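Local atomic coordinates of cryptic loci regulator 2 (Schizosaccharomyces pombe 972h-, PDB entry 5IKJ), a protein that promotes transcriptional silencing of fission yeast heterochromatin as part of the SHREC repressor complex, acting upstream of histone deacetylases. Residues P76-L81 / Y236-S241; E223-F228 / T363-F368; S241-E246 / V262-I267. All blocks are in the same frame, centred on the assembly; numbering follows the deposited sequence.

Contact 1 (P76-L81 / Y236-S241); sequences PILNQL and YTWPSS
Leu78 and Trp238 run antiparallel alongside one another where the short helix 75-82 packs on the C-terminal end of the long helix 214-237, an example of one helix covering the place where another gives way to loop. Trp238 is the first residue there to leave helical backbone angles.

Apolar contacts make up the whole of the join. Leu78, turned toward the other segment, divides its two methyls between two partners: CD1 meets CH2 of Trp238 at 4.0 Å, while CD2 touches CG2 of Thr237 at 3.9 Å and comes obliquely and more loosely to the Tyr236 ring. The leucine can straddle them because its CG stands anti to the backbone N (chi1 -178°). Ile77 meets Trp238 nearly perpendicularly, with CG2 of the isoleucine 4.1 Å from CZ2 of the indole, and Leu81 brings CD2 to the indole edge, near the ring plane. Leu81 continues onto Leu279 and Thr283 of helix 278-285. Thr237 CG2 in turn sits over one face of this indole, toward its rim, as well as supporting Leu78.

The polar ends of Trp238 and Thr237 find partners outside the apolar patch. Thr74, just ahead of helix 75-82, hydrogen-bonds Trp238 NE1; Thr237 OG1 pairs with Asp233 of its own helix and with Gln75 at the start of the other.

Beyond the tryptophan the loop is tied back on itself: Ser241 OG donates to Trp238 O at 2.7 Å, with the donor tilted 15° from the carbonyl plane.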
loop_
_atom_site.group_PDB
_atom_site.type_symbol
_atom_site.label_atom_id
_atom_site.label_comp_id
_atom_site.label_asym_id
_atom_site.label_seq_id
_atom_site.Cartn_x
_atom_site.Cartn_y
_atom_site.Cartn_z
ATOM N N PRO A 76 -7.201 -4.938 -10.221
ATOM C CA PRO A 76 -8.187 -5.575 -11.109
ATOM C C PRO A 76 -9.531 -4.872 -11.107
ATOM O O PRO A 76 -10.229 -4.892 -12.129
ATOM C CB PRO A 76 -8.288 -7.001 -10.549
ATOM C CG PRO A 76 -6.986 -7.231 -9.869
ATOM C CD PRO A 76 -6.596 -5.906 -9.288
ATOM N N ILE A 77 -9.915 -4.246 -9.993
ATOM C CA ILE A 77 -11.182 -3.523 -9.949
ATOM C C ILE A 77 -11.110 -2.274 -10.818
ATOM O O ILE A 77 -12.055 -1.957 -11.550
ATOM C CB ILE A 77 -11.556 -3.185 -8.493
ATOM C CG1 ILE A 77 -11.723 -4.476 -7.686
ATOM C CG2 ILE A 77 -12.836 -2.354 -8.447
ATOM C CD1 ILE A 77 -12.018 -4.265 -6.213
ATOM N N LEU A 78 -9.994 -1.542 -10.755
ATOM C CA LEU A 78 -9.840 -0.375 -11.615
ATOM C C LEU A 78 -9.730 -0.785 -13.077
ATOM O O LEU A 78 -10.258 -0.100 -13.961
ATOM C CB LEU A 78 -8.613 0.440 -11.195
ATOM C CG LEU A 78 -8.372 1.717 -12.007
ATOM C CD1 LEU A 78 -9.514 2.708 -11.814
ATOM C CD2 LEU A 78 -7.041 2.364 -11.646
ATOM N N ASN A 79 -9.049 -1.899 -13.353
ATOM C CA ASN A 79 -8.904 -2.362 -14.729
ATOM C C ASN A 79 -10.258 -2.720 -15.330
ATOM O O ASN A 79 -10.647 -2.193 -16.377
ATOM C CB ASN A 79 -7.953 -3.558 -14.780
ATOM C CG ASN A 79 -6.515 -3.171 -14.502
ATOM O OD1 ASN A 79 -6.148 -1.998 -14.584
ATOM N ND2 ASN A 79 -5.689 -4.158 -14.178
ATOM N N GLN A 80 -10.996 -3.622 -14.675
ATOM C CA GLN A 80 -12.310 -4.001 -15.182
ATOM C C GLN A 80 -13.240 -2.801 -15.285
ATOM O O GLN A 80 -14.211 -2.844 -16.049
ATOM C CB GLN A 80 -12.933 -5.081 -14.291
ATOM C CG GLN A 80 -13.645 -4.567 -13.043
ATOM C CD GLN A 80 -14.185 -5.693 -12.183
ATOM O OE1 GLN A 80 -14.277 -6.839 -12.626
ATOM N NE2 GLN A 80 -14.546 -5.374 -10.945
ATOM N N LEU A 81 -12.967 -1.734 -14.533
ATOM C CA LEU A 81 -13.714 -0.492 -14.669
ATOM C C LEU A 81 -13.243 0.335 -15.857
ATOM O O LEU A 81 -14.022 1.131 -16.391
ATOM C CB LEU A 81 -13.588 0.332 -13.385
ATOM C CG LEU A 81 -14.722 1.307 -13.071
ATOM C CD1 LEU A 81 -15.960 0.554 -12.608
ATOM C CD2 LEU A 81 -14.276 2.311 -12.020
ATOM N N TYR A 236 -3.173 7.000 -5.900
ATOM C CA TYR A 236 -3.262 6.709 -7.326
ATOM C C TYR A 236 -4.619 6.125 -7.706
ATOM O O TYR A 236 -5.285 6.638 -8.610
ATOM C CB TYR A 236 -2.135 5.753 -7.732
ATOM C CG TYR A 236 -2.248 5.203 -9.136
ATOM C CD1 TYR A 236 -1.789 5.928 -10.227
ATOM C CD2 TYR A 236 -2.799 3.951 -9.367
ATOM C CE1 TYR A 236 -1.887 5.426 -11.510
ATOM C CE2 TYR A 236 -2.901 3.440 -10.646
ATOM C CZ TYR A 236 -2.444 4.181 -11.713
ATOM O OH TYR A 236 -2.544 3.672 -12.986
ATOM N N THR A 237 -5.045 5.063 -7.020
ATOM C CA THR A 237 -6.224 4.318 -7.457
ATOM C C THR A 237 -7.518 5.001 -7.024
ATOM O O THR A 237 -8.363 5.341 -7.859
ATOM C CB THR A 237 -6.168 2.889 -6.915
ATOM O OG1 THR A 237 -4.806 2.440 -6.882
ATOM C CG2 THR A 237 -6.975 1.955 -7.800
ATOM N N TRP A 238 -7.694 5.201 -5.720
ATOM C CA TRP A 238 -8.901 5.818 -5.168
ATOM C C TRP A 238 -8.503 6.946 -4.224
ATOM O O TRP A 238 -8.806 6.916 -3.028
ATOM C CB TRP A 238 -9.754 4.773 -4.451
ATOM C CG TRP A 238 -9.796 3.447 -5.152
ATOM C CD1 TRP A 238 -9.131 2.311 -4.795
ATOM C CD2 TRP A 238 -10.537 3.122 -6.335
ATOM N NE1 TRP A 238 -9.412 1.298 -5.679
ATOM C CE2 TRP A 238 -10.274 1.770 -6.634
ATOM C CE3 TRP A 238 -11.396 3.843 -7.170
ATOM C CZ2 TRP A 238 -10.839 1.124 -7.731
ATOM C CZ3 TRP A 238 -11.958 3.198 -8.258
ATOM C CH2 TRP A 238 -11.677 1.853 -8.529
ATOM N N PRO A 239 -7.820 7.972 -4.742
ATOM C CA PRO A 239 -7.220 8.974 -3.849
ATOM C C PRO A 239 -8.215 9.938 -3.226
ATOM O O PRO A 239 -7.973 10.410 -2.109
ATOM C CB PRO A 239 -6.231 9.706 -4.767
ATOM C CG PRO A 239 -6.807 9.543 -6.136
ATOM C CD PRO A 239 -7.432 8.181 -6.148
ATOM N N SER A 240 -9.315 10.264 -3.905
ATOM C CA SER A 240 -10.271 11.236 -3.377
ATOM C C SER A 240 -11.172 10.505 -2.391
ATOM O O SER A 240 -12.260 10.036 -2.732
ATOM C CB SER A 240 -11.068 11.883 -4.504
ATOM O OG SER A 240 -11.620 13.122 -4.091
ATOM N N SER A 241 -10.713 10.409 -1.147
ATOM C CA SER A 241 -11.342 9.525 -0.175
ATOM C C SER A 241 -10.772 9.823 1.205
ATOM O O SER A 241 -9.776 10.536 1.350
ATOM C CB SER A 241 -11.111 8.058 -0.545
ATOM O OG SER A 241 -9.724 7.776 -0.629
#

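Contact 2 (E223-F228 / T363-F368); sequences ENERMF and TVLPTF
Phe228 reaches from helix 214-237 into the irregular segment 363-368, and its ring shows how one aromatic can be held at a face and at an edge by the same loop. From CB the side chain leaves with CG anti to the backbone N (chi1 166°), which carries the ring out from the helix toward the loop. CG already lies under the proline of that loop, 4.1 Å from Pro366 CD. Further out, CD1 and CE1 both lie against Pro366 CG and CD, the shortest approach being 3.6 Å from CE1 to CD. This is a CH-pi contact: Pro366 CD stands over one face, 3.7 Å from the centroid of the Phe228 ring and 15° off its normal. CD2 is met obliquely by Leu365 CD1, from the same side of the ring plane as Pro366, at 4.1 Å, and CE2 meets CG2 of Thr363, which comes to the ring edge near its plane. At the tip, CZ also faces Pro366 CD, 3.8 Å away. An alanine in place of Phe228 is likely to leave Pro366 CD without the aromatic face it rests on and to open a gap beside Thr363 and Leu365. An apolar side chain from the chain of another protein also packs on the phenylalanine.

One turn earlier, Glu225 lies nearly perpendicular to Leu365, its CD 3.7 Å from Leu365 CD2. The carboxylate beyond is held by His66, Gln221 and the backbone N of Ala71.

The loop thus passes across one side of helix 214-237, with Tyr191 of helix 183-195 packing on Leu365 and Tyr380 of strand 377-384 on Phe228.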
loop_
_atom_site.group_PDB
_atom_site.type_symbol
_atom_site.label_atom_id
_atom_site.label_comp_id
_atom_site.label_asym_id
_atom_site.label_seq_id
_atom_site.Cartn_x
_atom_site.Cartn_y
_atom_site.Cartn_z
ATOM N N GLU A 223 1.773 -7.840 5.357
ATOM C CA GLU A 223 1.452 -6.509 5.827
ATOM C C GLU A 223 2.062 -5.460 4.917
ATOM O O GLU A 223 1.429 -4.463 4.597
ATOM C CB GLU A 223 1.960 -6.292 7.245
ATOM C CG GLU A 223 1.129 -6.957 8.320
ATOM C CD GLU A 223 1.367 -6.359 9.691
ATOM O OE1 GLU A 223 2.419 -5.719 9.893
ATOM O OE2 GLU A 223 0.496 -6.527 10.567
ATOM N N ASN A 224 3.302 -5.686 4.504
ATOM C CA ASN A 224 3.985 -4.739 3.631
ATOM C C ASN A 224 3.320 -4.668 2.263
ATOM O O ASN A 224 3.186 -3.581 1.689
ATOM C CB ASN A 224 5.455 -5.126 3.493
ATOM C CG ASN A 224 6.275 -4.751 4.714
ATOM O OD1 ASN A 224 5.999 -3.751 5.376
ATOM N ND2 ASN A 224 7.286 -5.553 5.018
ATOM N N GLU A 225 2.912 -5.814 1.717
ATOM C CA GLU A 225 2.198 -5.811 0.444
ATOM C C GLU A 225 0.906 -5.010 0.546
ATOM O O GLU A 225 0.586 -4.209 -0.339
ATOM C CB GLU A 225 1.911 -7.244 0.003
ATOM C CG GLU A 225 3.159 -8.067 -0.260
ATOM C CD GLU A 225 2.848 -9.504 -0.626
ATOM O OE1 GLU A 225 1.669 -9.809 -0.902
ATOM O OE2 GLU A 225 3.782 -10.331 -0.631
ATOM N N ARG A 226 0.182 -5.188 1.636
ATOM C CA ARG A 226 -1.050 -4.453 1.826
ATOM C C ARG A 226 -0.766 -2.969 2.013
ATOM O O ARG A 226 -1.518 -2.135 1.544
ATOM C CB ARG A 226 -1.849 -5.020 2.997
ATOM C CG ARG A 226 -2.431 -6.391 2.714
ATOM C CD ARG A 226 -3.527 -6.775 3.688
ATOM N NE ARG A 226 -3.066 -6.767 5.064
ATOM C CZ ARG A 226 -3.395 -5.837 5.947
ATOM N NH1 ARG A 226 -2.922 -5.903 7.173
ATOM N NH2 ARG A 226 -4.201 -4.849 5.606
ATOM N N MET A 227 0.321 -2.635 2.689
ATOM C CA MET A 227 0.650 -1.233 2.885
ATOM C C MET A 227 0.907 -0.572 1.544
ATOM O O MET A 227 0.441 0.526 1.294
ATOM C CB MET A 227 1.863 -1.060 3.778
ATOM C CG MET A 227 2.220 0.394 4.002
ATOM S SD MET A 227 3.524 0.595 5.203
ATOM C CE MET A 227 4.819 -0.351 4.433
ATOM N N PHE A 228 1.653 -1.244 0.682
ATOM C CA PHE A 228 1.929 -0.704 -0.646
ATOM C C PHE A 228 0.635 -0.378 -1.378
ATOM O O PHE A 228 0.489 0.702 -1.962
ATOM C CB PHE A 228 2.763 -1.699 -1.455
ATOM C CG PHE A 228 2.819 -1.386 -2.923
ATOM C CD1 PHE A 228 3.721 -0.456 -3.413
ATOM C CD2 PHE A 228 1.970 -2.022 -3.815
ATOM C CE1 PHE A 228 3.773 -0.164 -4.762
ATOM C CE2 PHE A 228 2.018 -1.733 -5.166
ATOM C CZ PHE A 228 2.921 -0.804 -5.640
ATOM N N THR A 363 0.943 -3.635 -12.621
ATOM C CA THR A 363 1.460 -3.182 -11.336
ATOM C C THR A 363 2.442 -4.222 -10.812
ATOM O O THR A 363 2.062 -5.371 -10.563
ATOM C CB THR A 363 0.320 -2.966 -10.342
ATOM O OG1 THR A 363 -0.578 -1.969 -10.846
ATOM C CG2 THR A 363 0.858 -2.518 -8.986
ATOM N N VAL A 364 3.701 -3.824 -10.647
ATOM C CA VAL A 364 4.753 -4.724 -10.190
ATOM C C VAL A 364 4.970 -4.501 -8.701
ATOM O O VAL A 364 5.213 -3.371 -8.259
ATOM C CB VAL A 364 6.055 -4.513 -10.982
ATOM C CG1 VAL A 364 7.105 -5.531 -10.553
ATOM C CG2 VAL A 364 5.785 -4.628 -12.475
ATOM N N LEU A 365 4.896 -5.579 -7.935
ATOM C CA LEU A 365 4.981 -5.497 -6.485
ATOM C C LEU A 365 6.432 -5.280 -6.066
ATOM O O LEU A 365 7.270 -6.154 -6.316
ATOM C CB LEU A 365 4.446 -6.775 -5.862
ATOM C CG LEU A 365 4.342 -6.857 -4.341
ATOM C CD1 LEU A 365 3.315 -5.867 -3.817
ATOM C CD2 LEU A 365 3.981 -8.282 -3.954
ATOM N N PRO A 366 6.768 -4.159 -5.435
ATOM C CA PRO A 366 8.147 -3.962 -4.986
ATOM C C PRO A 366 8.436 -4.709 -3.695
ATOM O O PRO A 366 7.571 -4.873 -2.831
ATOM C CB PRO A 366 8.229 -2.446 -4.776
ATOM C CG PRO A 366 6.862 -2.080 -4.345
ATOM C CD PRO A 366 5.917 -3.006 -5.082
ATOM N N THR A 367 9.676 -5.176 -3.578
ATOM C CA THR A 367 10.175 -5.813 -2.358
ATOM C C THR A 367 11.296 -4.928 -1.826
ATOM O O THR A 367 12.456 -5.068 -2.223
ATOM C CB THR A 367 10.652 -7.247 -2.624
ATOM O OG1 THR A 367 11.591 -7.255 -3.709
ATOM C CG2 THR A 367 9.467 -8.146 -2.963
ATOM N N PHE A 368 10.943 -4.013 -0.918
ATOM C CA PHE A 368 11.913 -3.035 -0.433
ATOM C C PHE A 368 12.903 -3.662 0.539
ATOM O O PHE A 368 14.083 -3.293 0.552
ATOM C CB PHE A 368 11.191 -1.866 0.234
ATOM C CG PHE A 368 10.524 -0.930 -0.730
ATOM C CD1 PHE A 368 11.233 -0.380 -1.784
ATOM C CD2 PHE A 368 9.192 -0.582 -0.567
ATOM C CE1 PHE A 368 10.621 0.487 -2.666
ATOM C CE2 PHE A 368 8.575 0.284 -1.446
ATOM C CZ PHE A 368 9.291 0.820 -2.498
#

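Contact 3 (S241-E246 / V262-I267); sequences SYRLGE and VARNLI
Arg264 and Leu244 cross obliquely, the leucine lying over the flat end of the arginine and the arginine's own edge turned to a backbone carbonyl. The pair illustrates how a strand side chain can hold a loop through two different surfaces of one guanidinium. Leu244 CG covers one face toward its rim, 3.9 Å from Arg264 NE, while its CD2 comes down on the strand itself, 3.6 Å from Ala263 CA. Leu244 also packs on an aromatic side chain of another protein's chain. At the edge, Arg264 NH1 donates to Tyr242 O at 2.8 Å. The oxygen lies nearly in the guanidinium plane, yet the bond is bent, with an angle of 132° at the hydrogen.

Arg264 points toward the loop with CG held between its backbone N and carbonyl carbon (chi1 74°), and from there the chain runs extended to NE, which carries NH1 to the carbonyl of Tyr242, just ahead of the turn. Arg243 lies beside it and points the same way, the two guanidinium planes 68° apart.

The bend is a type II beta turn from Arg243 to Glu246. Gly245 occupies backbone angles at which a CB would press on the carbonyl oxygen before it, and Glu246 OE2 receives the backbone N of Arg243, which approaches from above the carboxylate plane. On the strand, Val262 and Ala263 both face His291 in a classic beta bulge of the five-stranded antiparallel sheet.

Both arginines have acidic partners, Arg264 NH2 in a salt bridge with Asp234 and Arg243 NH1 in one with Asp393, and Arg243 NH2 also reaches Asp234 O. Arg264 uses NH2 for helix 214-237 and NH1 for the loop that follows it. The carboxylates would probably offset the two like charges placed close together.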
loop_
_atom_site.group_PDB
_atom_site.type_symbol
_atom_site.label_atom_id
_atom_site.label_comp_id
_atom_site.label_asym_id
_atom_site.label_seq_id
_atom_site.Cartn_x
_atom_site.Cartn_y
_atom_site.Cartn_z
ATOM N N SER A 241 -10.713 10.409 -1.147
ATOM C CA SER A 241 -11.342 9.525 -0.175
ATOM C C SER A 241 -10.772 9.823 1.205
ATOM O O SER A 241 -9.776 10.536 1.350
ATOM C CB SER A 241 -11.111 8.058 -0.545
ATOM O OG SER A 241 -9.724 7.776 -0.629
ATOM N N TYR A 242 -11.427 9.267 2.218
ATOM C CA TYR A 242 -10.916 9.287 3.578
ATOM C C TYR A 242 -10.103 8.024 3.838
ATOM O O TYR A 242 -10.297 6.987 3.199
ATOM C CB TYR A 242 -12.061 9.415 4.582
ATOM C CG TYR A 242 -12.747 10.757 4.506
ATOM C CD1 TYR A 242 -12.291 11.832 5.257
ATOM C CD2 TYR A 242 -13.838 10.960 3.670
ATOM C CE1 TYR A 242 -12.908 13.066 5.185
ATOM C CE2 TYR A 242 -14.461 12.191 3.592
ATOM C CZ TYR A 242 -13.992 13.240 4.351
ATOM O OH TYR A 242 -14.608 14.466 4.274
ATOM N N ARG A 243 -9.176 8.125 4.788
ATOM C CA ARG A 243 -8.114 7.141 4.930
ATOM C C ARG A 243 -8.208 6.422 6.269
ATOM O O ARG A 243 -8.658 6.984 7.272
ATOM C CB ARG A 243 -6.743 7.806 4.764
ATOM C CG ARG A 243 -6.551 8.369 3.365
ATOM C CD ARG A 243 -5.308 9.224 3.222
ATOM N NE ARG A 243 -5.067 9.556 1.819
ATOM C CZ ARG A 243 -4.205 10.476 1.396
ATOM N NH1 ARG A 243 -3.489 11.179 2.263
ATOM N NH2 ARG A 243 -4.065 10.697 0.095
ATOM N N LEU A 244 -7.777 5.164 6.259
ATOM C CA LEU A 244 -7.879 4.306 7.431
ATOM C C LEU A 244 -7.105 4.899 8.599
ATOM O O LEU A 244 -5.907 5.183 8.484
ATOM C CB LEU A 244 -7.352 2.913 7.087
ATOM C CG LEU A 244 -8.140 2.175 6.002
ATOM C CD1 LEU A 244 -7.411 0.917 5.554
ATOM C CD2 LEU A 244 -9.536 1.833 6.497
ATOM N N GLY A 245 -7.792 5.086 9.722
ATOM C CA GLY A 245 -7.186 5.639 10.912
ATOM C C GLY A 245 -7.350 7.131 11.085
ATOM O O GLY A 245 -6.925 7.668 12.116
ATOM N N GLU A 246 -7.949 7.823 10.119
ATOM C CA GLU A 246 -8.116 9.264 10.223
ATOM C C GLU A 246 -9.267 9.613 11.157
ATOM O O GLU A 246 -10.248 8.873 11.277
ATOM C CB GLU A 246 -8.374 9.885 8.851
ATOM C CG GLU A 246 -7.214 9.777 7.882
ATOM C CD GLU A 246 -7.372 10.700 6.689
ATOM O OE1 GLU A 246 -6.418 11.446 6.384
ATOM O OE2 GLU A 246 -8.451 10.684 6.059
ATOM N N VAL A 262 -12.294 3.171 10.688
ATOM C CA VAL A 262 -11.771 1.855 11.043
ATOM C C VAL A 262 -11.604 0.948 9.827
ATOM O O VAL A 262 -10.682 0.136 9.786
ATOM C CB VAL A 262 -12.690 1.201 12.093
ATOM C CG1 VAL A 262 -12.143 -0.164 12.494
ATOM C CG2 VAL A 262 -12.848 2.108 13.301
ATOM N N ALA A 263 -12.490 1.043 8.842
ATOM C CA ALA A 263 -12.493 0.134 7.703
ATOM C C ALA A 263 -13.190 0.844 6.556
ATOM O O ALA A 263 -13.808 1.895 6.732
ATOM C CB ALA A 263 -13.187 -1.193 8.042
ATOM N N ARG A 264 -13.072 0.259 5.373
ATOM C CA ARG A 264 -13.680 0.813 4.174
ATOM C C ARG A 264 -13.622 -0.266 3.108
ATOM O O ARG A 264 -12.757 -1.144 3.153
ATOM C CB ARG A 264 -12.957 2.082 3.698
ATOM C CG ARG A 264 -11.615 1.797 3.053
ATOM C CD ARG A 264 -10.736 3.026 2.970
ATOM N NE ARG A 264 -9.457 2.710 2.343
ATOM C CZ ARG A 264 -8.494 3.595 2.108
ATOM N NH1 ARG A 264 -8.657 4.866 2.444
ATOM N NH2 ARG A 264 -7.365 3.207 1.535
ATOM N N ASN A 265 -14.555 -0.208 2.162
ATOM C CA ASN A 265 -14.615 -1.208 1.108
ATOM C C ASN A 265 -15.102 -0.546 -0.169
ATOM O O ASN A 265 -15.870 0.419 -0.131
ATOM C CB ASN A 265 -15.536 -2.372 1.487
ATOM C CG ASN A 265 -16.963 -1.925 1.735
ATOM O OD1 ASN A 265 -17.325 -1.557 2.853
ATOM N ND2 ASN A 265 -17.780 -1.949 0.689
ATOM N N LEU A 266 -14.643 -1.073 -1.298
ATOM C CA LEU A 266 -15.098 -0.585 -2.589
ATOM C C LEU A 266 -16.516 -1.072 -2.862
ATOM O O LEU A 266 -16.891 -2.187 -2.489
ATOM C CB LEU A 266 -14.152 -1.056 -3.693
ATOM C CG LEU A 266 -12.756 -0.430 -3.680
ATOM C CD1 LEU A 266 -11.812 -1.190 -4.600
ATOM C CD2 LEU A 266 -12.820 1.037 -4.079
ATOM N N ILE A 267 -17.304 -0.228 -3.516
ATOM C CA ILE A 267 -18.694 -0.543 -3.822
ATOM C C ILE A 267 -18.738 -1.283 -5.150
ATOM O O ILE A 267 -18.212 -0.799 -6.159
ATOM C CB ILE A 267 -19.557 0.731 -3.871
ATOM C CG1 ILE A 267 -19.230 1.665 -2.701
ATOM C CG2 ILE A 267 -21.034 0.354 -3.826
ATOM C CD1 ILE A 267 -19.842 3.048 -2.829
#

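All three contacts are buried, though contacts 2 and 3 lie within reach of another protein's chain at several residues. Contacts 1 and 2 both use helix 214-237, at its end and near its middle, with centres about 17 Å apart; both are apolar across the interface and leave polar pairing to residues outside the two segments. Contact 3 takes up the chain where contact 1 ends, sharing Ser241, and joins loop to sheet by a charged side chain that bonds a carbonyl and is covered by a leucine. Contacts 1 and 3 meet directly, Leu266 CD1 lying 3.5 Å from Ile77 CD1, whereas contact 2 touches neither. Along the chain, contact 3 is nested within the loop closed by contact 2.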